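Local coordinates for protein 2-aminomuconic 6-semialdehyde dehydrogenase (Pseudomonas sp., PDB 7BZV) that oxidises the aldehyde group of 2-aminomuconic 6-semialdehyde with NAD+ in the meta-cleavage breakdown of 2-aminophenol, working as a tetramer, at residues Gly255-Ala260 with Cys289-Tyr294; Ala260-Asp265 with Thr420-Asn425; Gly416-Ile421 with Val438-Val443. All blocks are in the same frame, centred on the assembly; numbering follows the deposited sequence.

In the fold
The three contacts are consecutive pairings across four parallel strands of one seven-stranded sheet, probably the catalytic-domain sheet of aldehyde dehydrogenases. Interaction 1 joins strand 290-296 to 258-262, interaction 2 joins 258-262 to 418-422, and interaction 3 joins 418-422 to 440-443. Their centres lie about 14 Å (1 to 2), 13 Å (2 to 3) and 9 Å (1 to 3) apart. A260 belongs to interactions 1 and 2, T420 and I421 to 2 and 3. Along the chain interaction 1 closes before interaction 3 opens, while the segments of 1 and 2 alternate. Interactions 1 and 3 close beta-alpha-beta units, which interaction 2 knits together. Strand 440-443 pairs with a third subunit, so the sheet runs on across that interface.

Interaction 1 (Gly255-Ala260 with Cys289-Tyr294); sequences GGKNAA and CSERVY
K257 and R292 lie across each other at the start of a parallel strand pair, the two strands of a beta-alpha-beta unit whose connecting helix is 268-280. The lysine leaves its backbone with CG anti to the N (chi1 -171°), then bends at chi2, and its CG passes the CD of R292. That course brings NZ to E291, where it forms a salt bridge of 2.6 Å to OE1. The K257 and E291 side chains cross at about a right angle, and the carboxylate oxygen is approached on its anti side. NZ also reaches the carbonyls of V385 and E388, while E291 takes the amides of I390 through OE1 and F391 through OE2, so this buried ion pair ties the entry to this strand pair to helix 384-387 and the residues that follow it.

The arginine bends at chi2 and chi3 and swings back toward 255-260. Its NH1 gives K257 O a nearly straight bond of 2.8 Å (175°), with the oxygen lying in the guanidinium plane. A259 CB sits over one face of that group, offset toward its rim, and the same methyl meets the edge of the Y294 ring at CE2, 3.7 Å away. R292 NH2 reaches Y294 OH at 2.8 Å, the hydroxyl tilted out of the guanidinium plane. NH2 also bonds A410 O. Held by these bonds, the guanidinium has little freedom to rotate.

N258 OD1 accepts from A418 N, and ND2 goes to C287 O. The N258 carbonyl receives two amides, E291 N and R292 N, where the chain turns a corner at E291. Regular pairing follows, from A260 N to R292 O and finally from Y294 N to A260 O at 2.8 Å. N258 ND2 meets C289 O at 2.9 Å from above the carbonyl plane.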
loop_
_atom_site.group_PDB
_atom_site.type_symbol
_atom_site.label_atom_id
_atom_site.label_comp_id
_atom_site.label_asym_id
_atom_site.label_seq_id
_atom_site.Cartn_x
_atom_site.Cartn_y
_atom_site.Cartn_z
ATOM N N GLY B 255 11.600 -26.155 8.504
ATOM C CA GLY B 255 11.720 -26.651 9.883
ATOM C C GLY B 255 12.504 -25.728 10.831
ATOM O O GLY B 255 12.753 -24.556 10.545
ATOM N N GLY B 256 12.859 -26.262 12.001
ATOM C CA GLY B 256 13.450 -25.415 13.027
ATOM C C GLY B 256 13.555 -26.094 14.380
ATOM O O GLY B 256 13.362 -27.289 14.513
ATOM N N LYS B 257 13.976 -25.307 15.380
ATOM C CA LYS B 257 14.107 -25.783 16.776
ATOM C C LYS B 257 13.542 -24.638 17.620
ATOM O O LYS B 257 14.259 -23.805 18.161
ATOM C CB LYS B 257 15.534 -26.134 17.168
ATOM C CG LYS B 257 15.553 -26.815 18.538
ATOM C CD LYS B 257 15.298 -28.321 18.451
ATOM C CE LYS B 257 15.280 -28.987 19.853
ATOM N NZ LYS B 257 14.826 -30.397 19.809
ATOM N N ASN B 258 12.232 -24.570 17.679
ATOM C CA ASN B 258 11.557 -23.336 18.055
ATOM C C ASN B 258 11.457 -23.198 19.568
ATOM O O ASN B 258 11.247 -24.183 20.283
ATOM C CB ASN B 258 10.163 -23.342 17.451
ATOM C CG ASN B 258 10.173 -23.483 15.938
ATOM O OD1 ASN B 258 10.913 -22.785 15.230
ATOM N ND2 ASN B 258 9.373 -24.414 15.432
ATOM N N ALA B 259 11.538 -21.954 20.048
ATOM C CA ALA B 259 11.473 -21.648 21.463
ATOM C C ALA B 259 10.095 -21.155 21.891
ATOM O O ALA B 259 9.442 -20.378 21.191
ATOM C CB ALA B 259 12.511 -20.586 21.828
ATOM N N ALA B 260 9.683 -21.615 23.058
ATOM C CA ALA B 260 8.583 -21.051 23.822
ATOM C C ALA B 260 9.149 -20.353 25.038
ATOM O O ALA B 260 10.004 -20.916 25.731
ATOM C CB ALA B 260 7.613 -22.145 24.266
ATOM N N CYS B 289 6.044 -26.311 15.915
ATOM C CA CYS B 289 5.996 -26.729 17.313
ATOM C C CYS B 289 7.232 -26.283 18.098
ATOM O O CYS B 289 8.335 -26.166 17.566
ATOM C CB CYS B 289 5.894 -28.254 17.391
ATOM S SG CYS B 289 4.285 -28.948 16.993
ATOM N N SER B 290 7.041 -26.086 19.398
ATOM C CA SER B 290 8.121 -25.797 20.326
ATOM C C SER B 290 8.836 -27.076 20.748
ATOM O O SER B 290 8.187 -28.051 21.132
ATOM C CB SER B 290 7.558 -25.168 21.606
ATOM O OG SER B 290 6.650 -24.183 21.301
ATOM N N GLU B 291 10.175 -27.055 20.736
ATOM C CA GLU B 291 10.982 -28.105 21.356
ATOM C C GLU B 291 11.950 -27.590 22.410
ATOM O O GLU B 291 12.596 -28.405 23.076
ATOM C CB GLU B 291 11.766 -28.896 20.287
ATOM C CG GLU B 291 10.828 -29.830 19.491
ATOM C CD GLU B 291 11.486 -30.683 18.411
ATOM O OE1 GLU B 291 12.733 -30.687 18.261
ATOM O OE2 GLU B 291 10.720 -31.351 17.681
ATOM N N ARG B 292 12.065 -26.271 22.583
ATOM C CA ARG B 292 12.847 -25.655 23.648
ATOM C C ARG B 292 11.869 -24.768 24.391
ATOM O O ARG B 292 11.238 -23.904 23.777
ATOM C CB ARG B 292 14.032 -24.841 23.097
ATOM C CG ARG B 292 15.024 -25.636 22.208
ATOM C CD ARG B 292 15.486 -24.775 20.974
ATOM N NE ARG B 292 16.149 -23.625 21.502
ATOM C CZ ARG B 292 16.182 -22.390 21.008
ATOM N NH1 ARG B 292 15.627 -22.018 19.851
ATOM N NH2 ARG B 292 16.829 -21.507 21.731
ATOM N N VAL B 293 11.694 -25.014 25.678
ATOM C CA VAL B 293 10.754 -24.261 26.497
ATOM C C VAL B 293 11.492 -23.605 27.653
ATOM O O VAL B 293 12.036 -24.303 28.515
ATOM C CB VAL B 293 9.627 -25.154 27.034
ATOM C CG1 VAL B 293 8.709 -24.328 27.889
ATOM C CG2 VAL B 293 8.846 -25.778 25.910
ATOM N N TYR B 294 11.438 -22.268 27.712
ATOM C CA TYR B 294 12.058 -21.463 28.763
ATOM C C TYR B 294 10.953 -20.950 29.685
ATOM O O TYR B 294 10.027 -20.264 29.220
ATOM C CB TYR B 294 12.867 -20.303 28.135
ATOM C CG TYR B 294 13.896 -20.805 27.138
ATOM C CD1 TYR B 294 15.164 -21.209 27.554
ATOM C CD2 TYR B 294 13.599 -20.892 25.789
ATOM C CE1 TYR B 294 16.107 -21.711 26.645
ATOM C CE2 TYR B 294 14.517 -21.363 24.886
ATOM C CZ TYR B 294 15.768 -21.796 25.318
ATOM O OH TYR B 294 16.658 -22.275 24.390
HETATM O O HOH W 1 14.147 -30.921 22.497
HETATM O O HOH W 2 10.936 -27.064 17.120
#

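Interaction 2 (Ala260-Asp265 with Thr420-Asn425); sequences AVIFAD and TIWTTN
The F263 ring comes alongside I421 and T423 where neighbouring parallel strands 258-262 and 418-422 of the seven-stranded sheet of this aldehyde dehydrogenase run out into loops. W422 O lies at the edge of this ring, in its plane, and I421 CG2 is also at the edge, 4.1 Å from F263 CE2; F400 of strand 394-400 meets the ring edge-to-face. The W422 indole has V261 O near its plane at one edge, while I262 CG1 approaches CD1 obliquely, and M271 and M275 of helix 268-280 pack on the same side chain. On the I421 side of the sheet, CD1 of I421 rests 3.6 Å from V261 CB. A260 CB and T420 CG2, on the W422 side, are tight at 3.5 Å.

Past the strands, D265 takes over. With CG between the backbone N and carbonyl carbon (chi1 65°), its carboxylate turns to the 423-425 turn: OD1 accepts T423 OG1 through its syn lone pair at 2.7 Å and T424 N from above the plane, while OD2 salt-bridges R428. With a leucine in place of D265, T423 OG1 and T424 N would probably lose their shared acceptor and R428 its carboxylate mate. T423 OG1 in turn accepts N425 N, an ST turn leading into helix 426-435, which N425 caps through R428 N. T424 OG1 donates to D265 O at 2.7 Å.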
loop_
_atom_site.group_PDB
_atom_site.type_symbol
_atom_site.label_atom_id
_atom_site.label_comp_id
_atom_site.label_asym_id
_atom_site.label_seq_id
_atom_site.Cartn_x
_atom_site.Cartn_y
_atom_site.Cartn_z
ATOM N N ALA B 260 9.683 -21.615 23.058
ATOM C CA ALA B 260 8.583 -21.051 23.822
ATOM C C ALA B 260 9.149 -20.353 25.038
ATOM O O ALA B 260 10.004 -20.916 25.731
ATOM C CB ALA B 260 7.613 -22.145 24.266
ATOM N N VAL B 261 8.642 -19.150 25.319
ATOM C CA VAL B 261 9.097 -18.323 26.430
ATOM C C VAL B 261 7.887 -18.001 27.311
ATOM O O VAL B 261 6.992 -17.252 26.889
ATOM C CB VAL B 261 9.783 -17.031 25.941
ATOM C CG1 VAL B 261 10.319 -16.243 27.098
ATOM C CG2 VAL B 261 10.888 -17.357 24.994
ATOM N N ILE B 262 7.898 -18.504 28.549
ATOM C CA ILE B 262 6.766 -18.410 29.459
ATOM C C ILE B 262 7.178 -17.604 30.686
ATOM O O ILE B 262 7.995 -18.055 31.502
ATOM C CB ILE B 262 6.249 -19.799 29.843
ATOM C CG1 ILE B 262 5.889 -20.553 28.545
ATOM C CG2 ILE B 262 5.036 -19.674 30.806
ATOM C CD1 ILE B 262 5.832 -22.028 28.742
ATOM N N PHE B 263 6.618 -16.413 30.808
ATOM C CA PHE B 263 6.856 -15.530 31.933
ATOM C C PHE B 263 5.890 -15.811 33.079
ATOM O O PHE B 263 4.762 -16.293 32.904
ATOM C CB PHE B 263 6.749 -14.050 31.501
ATOM C CG PHE B 263 7.921 -13.604 30.647
ATOM C CD1 PHE B 263 9.085 -13.104 31.228
ATOM C CD2 PHE B 263 7.863 -13.722 29.279
ATOM C CE1 PHE B 263 10.155 -12.724 30.443
ATOM C CE2 PHE B 263 8.941 -13.318 28.460
ATOM C CZ PHE B 263 10.077 -12.840 29.043
ATOM N N ALA B 264 6.356 -15.472 34.279
ATOM C CA ALA B 264 5.575 -15.728 35.481
ATOM C C ALA B 264 4.249 -14.976 35.492
ATOM O O ALA B 264 3.298 -15.426 36.150
ATOM C CB ALA B 264 6.417 -15.364 36.704
ATOM N N ASP B 265 4.157 -13.839 34.796
ATOM C CA ASP B 265 2.907 -13.076 34.797
ATOM C C ASP B 265 1.927 -13.557 33.728
ATOM O O ASP B 265 0.912 -12.892 33.485
ATOM C CB ASP B 265 3.171 -11.573 34.633
ATOM C CG ASP B 265 3.770 -11.215 33.287
ATOM O OD1 ASP B 265 3.732 -12.052 32.367
ATOM O OD2 ASP B 265 4.293 -10.099 33.129
ATOM N N THR B 420 6.878 -18.692 20.474
ATOM C CA THR B 420 5.626 -18.417 21.180
ATOM C C THR B 420 5.962 -17.906 22.576
ATOM O O THR B 420 6.698 -18.556 23.325
ATOM C CB THR B 420 4.715 -19.654 21.231
ATOM O OG1 THR B 420 3.490 -19.342 21.937
ATOM C CG2 THR B 420 5.406 -20.830 21.896
ATOM N N ILE B 421 5.438 -16.726 22.899
ATOM C CA ILE B 421 5.727 -15.970 24.114
ATOM C C ILE B 421 4.436 -15.797 24.912
ATOM O O ILE B 421 3.443 -15.314 24.363
ATOM C CB ILE B 421 6.229 -14.553 23.786
ATOM C CG1 ILE B 421 7.318 -14.548 22.694
ATOM C CG2 ILE B 421 6.686 -13.811 25.025
ATOM C CD1 ILE B 421 8.503 -15.245 23.134
ATOM N N TRP B 422 4.506 -16.015 26.223
ATOM C CA TRP B 422 3.340 -15.944 27.115
ATOM C C TRP B 422 3.656 -14.953 28.235
ATOM O O TRP B 422 4.534 -15.210 29.070
ATOM C CB TRP B 422 2.983 -17.335 27.671
ATOM C CG TRP B 422 2.468 -18.244 26.550
ATOM C CD1 TRP B 422 3.232 -18.972 25.674
ATOM C CD2 TRP B 422 1.108 -18.433 26.137
ATOM N NE1 TRP B 422 2.437 -19.600 24.766
ATOM C CE2 TRP B 422 1.135 -19.281 25.010
ATOM C CE3 TRP B 422 -0.125 -17.987 26.615
ATOM C CZ2 TRP B 422 -0.013 -19.711 24.381
ATOM C CZ3 TRP B 422 -1.260 -18.399 25.977
ATOM C CH2 TRP B 422 -1.196 -19.253 24.863
ATOM N N THR B 423 2.931 -13.836 28.243
ATOM C CA THR B 423 3.031 -12.780 29.256
ATOM C C THR B 423 1.783 -11.927 29.158
ATOM O O THR B 423 1.193 -11.805 28.081
ATOM C CB THR B 423 4.275 -11.901 29.046
ATOM O OG1 THR B 423 4.301 -10.831 29.997
ATOM C CG2 THR B 423 4.236 -11.235 27.670
ATOM N N THR B 424 1.389 -11.324 30.280
ATOM C CA THR B 424 0.325 -10.323 30.263
ATOM C C THR B 424 0.878 -8.911 30.341
ATOM O O THR B 424 0.095 -7.966 30.437
ATOM C CB THR B 424 -0.686 -10.558 31.406
ATOM O OG1 THR B 424 -0.013 -10.533 32.670
ATOM C CG2 THR B 424 -1.333 -11.911 31.210
ATOM N N ASN B 425 2.196 -8.750 30.308
ATOM C CA ASN B 425 2.827 -7.437 30.400
ATOM C C ASN B 425 2.917 -6.799 29.015
ATOM O O ASN B 425 3.567 -7.348 28.114
ATOM C CB ASN B 425 4.214 -7.550 31.008
ATOM C CG ASN B 425 4.878 -6.170 31.229
ATOM O OD1 ASN B 425 5.297 -5.499 30.276
ATOM N ND2 ASN B 425 4.950 -5.750 32.469
#

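Interaction 3 (Gly416-Ile421 with Val438-Val443); sequences GLAATI and VGISWV
A418 and I440 face each other in the closely packed part of this parallel pair, with A418 CB 3.6 Å from I440 CG2. Helix 426-435 connects the two strands as a beta-alpha-beta unit, and 440-443 is the outermost strand within the chain. I440 sets CG1 anti to its backbone N (chi1 175°), which leaves CG2 against the alanine and sends CG1 over one face of the W442 indole, 3.5 Å above its plane and offset toward the rim. The indole's CZ3 in turn comes 3.9 Å from A418 CB, so the small alanine is bordered by both larger side chains. W442 CE3 also comes 3.5 Å from A419 O; beyond the pair, NE1 bonds L448 O and W446 meets the ring edge-to-face.

On the opposite face the packing is thinner. A419 CB and S441 OG are 4.2 Å apart, and the serine hydroxyl is engaged by S433 O of the helix; V443 also leans on that helix. The entrance to the pair is the loosest part. G439 N makes only weak bonds to the carbonyls of G416 and L417, and L417 O also accepts I440 N at a long 3.3 Å, while V438 CB lies beside L417 O and CG1 beside A418 O. Farther along, the ladder becomes regular: A419 N to I440 O, W442 N to A419 O at 2.9 Å (173°), and I421 N to W442 O.

All the touching residues are buried, so the looser side is not open to solvent. Along its far edge, residues 440-443 pair in parallel with a strand of a third subunit, which also supplies T479 OG1 to V438 O. This edge strand's backbone polarity is thus met by a neighbouring chain, consistent with a sheet completed by the tetramer.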
loop_
_atom_site.group_PDB
_atom_site.type_symbol
_atom_site.label_atom_id
_atom_site.label_comp_id
_atom_site.label_asym_id
_atom_site.label_seq_id
_atom_site.Cartn_x
_atom_site.Cartn_y
_atom_site.Cartn_z
ATOM N N GLY B 416 15.438 -20.497 12.708
ATOM C CA GLY B 416 14.629 -19.356 13.079
ATOM C C GLY B 416 13.296 -19.335 12.388
ATOM O O GLY B 416 12.951 -18.414 11.600
ATOM N N LEU B 417 12.511 -20.361 12.724
ATOM C CA LEU B 417 11.201 -20.470 12.121
ATOM C C LEU B 417 10.150 -19.709 12.924
ATOM O O LEU B 417 9.491 -18.829 12.372
ATOM C CB LEU B 417 10.757 -21.918 11.978
ATOM C CG LEU B 417 9.499 -22.067 11.111
ATOM C CD1 LEU B 417 9.603 -21.368 9.757
ATOM C CD2 LEU B 417 9.210 -23.571 10.915
ATOM N N ALA B 418 9.942 -20.098 14.197
ATOM C CA ALA B 418 8.850 -19.577 15.013
ATOM C C ALA B 418 9.215 -19.472 16.490
ATOM O O ALA B 418 10.162 -20.103 16.981
ATOM C CB ALA B 418 7.600 -20.456 14.903
ATOM N N ALA B 419 8.415 -18.659 17.201
ATOM C CA ALA B 419 8.473 -18.550 18.649
ATOM C C ALA B 419 7.073 -18.310 19.209
ATOM O O ALA B 419 6.182 -17.848 18.501
ATOM C CB ALA B 419 9.404 -17.422 19.111
ATOM N N THR B 420 6.878 -18.692 20.474
ATOM C CA THR B 420 5.626 -18.417 21.180
ATOM C C THR B 420 5.962 -17.906 22.576
ATOM O O THR B 420 6.698 -18.556 23.325
ATOM C CB THR B 420 4.715 -19.654 21.231
ATOM O OG1 THR B 420 3.490 -19.342 21.937
ATOM C CG2 THR B 420 5.406 -20.830 21.896
ATOM N N ILE B 421 5.438 -16.726 22.899
ATOM C CA ILE B 421 5.727 -15.970 24.114
ATOM C C ILE B 421 4.436 -15.797 24.912
ATOM O O ILE B 421 3.443 -15.314 24.363
ATOM C CB ILE B 421 6.229 -14.553 23.786
ATOM C CG1 ILE B 421 7.318 -14.548 22.694
ATOM C CG2 ILE B 421 6.686 -13.811 25.025
ATOM C CD1 ILE B 421 8.503 -15.245 23.134
ATOM N N VAL B 438 12.972 -14.879 14.129
ATOM C CA VAL B 438 12.096 -15.903 13.585
ATOM C C VAL B 438 11.203 -15.251 12.543
ATOM O O VAL B 438 11.091 -14.022 12.475
ATOM C CB VAL B 438 11.246 -16.577 14.687
ATOM C CG1 VAL B 438 12.154 -17.235 15.757
ATOM C CG2 VAL B 438 10.306 -15.566 15.278
ATOM N N GLY B 439 10.539 -16.085 11.741
ATOM C CA GLY B 439 9.571 -15.566 10.796
ATOM C C GLY B 439 8.228 -15.256 11.419
ATOM O O GLY B 439 7.522 -14.349 10.950
ATOM N N ILE B 440 7.840 -15.989 12.454
ATOM C CA ILE B 440 6.541 -15.739 13.081
ATOM C C ILE B 440 6.691 -15.842 14.590
ATOM O O ILE B 440 7.181 -16.849 15.104
ATOM C CB ILE B 440 5.459 -16.694 12.552
ATOM C CG1 ILE B 440 4.152 -16.493 13.315
ATOM C CG2 ILE B 440 5.865 -18.157 12.699
ATOM C CD1 ILE B 440 3.408 -15.337 12.962
ATOM N N SER B 441 6.301 -14.793 15.292
ATOM C CA SER B 441 6.511 -14.666 16.728
ATOM C C SER B 441 5.134 -14.427 17.347
ATOM O O SER B 441 4.591 -13.333 17.252
ATOM C CB SER B 441 7.491 -13.542 17.007
ATOM O OG SER B 441 8.009 -13.581 18.325
ATOM N N TRP B 442 4.580 -15.454 17.984
ATOM C CA TRP B 442 3.228 -15.412 18.537
ATOM C C TRP B 442 3.277 -14.965 19.984
ATOM O O TRP B 442 4.164 -15.365 20.738
ATOM C CB TRP B 442 2.564 -16.795 18.477
ATOM C CG TRP B 442 2.098 -17.198 17.147
ATOM C CD1 TRP B 442 1.088 -16.641 16.432
ATOM C CD2 TRP B 442 2.583 -18.299 16.372
ATOM N NE1 TRP B 442 0.917 -17.321 15.258
ATOM C CE2 TRP B 442 1.840 -18.329 15.186
ATOM C CE3 TRP B 442 3.582 -19.247 16.564
ATOM C CZ2 TRP B 442 2.083 -19.267 14.177
ATOM C CZ3 TRP B 442 3.794 -20.204 15.590
ATOM C CH2 TRP B 442 3.067 -20.191 14.404
ATOM N N VAL B 443 2.280 -14.185 20.387
ATOM C CA VAL B 443 2.136 -13.770 21.772
ATOM C C VAL B 443 0.777 -14.240 22.303
ATOM O O VAL B 443 -0.266 -13.878 21.754
ATOM C CB VAL B 443 2.267 -12.262 21.955
ATOM C CG1 VAL B 443 2.059 -11.961 23.446
ATOM C CG2 VAL B 443 3.626 -11.716 21.478
#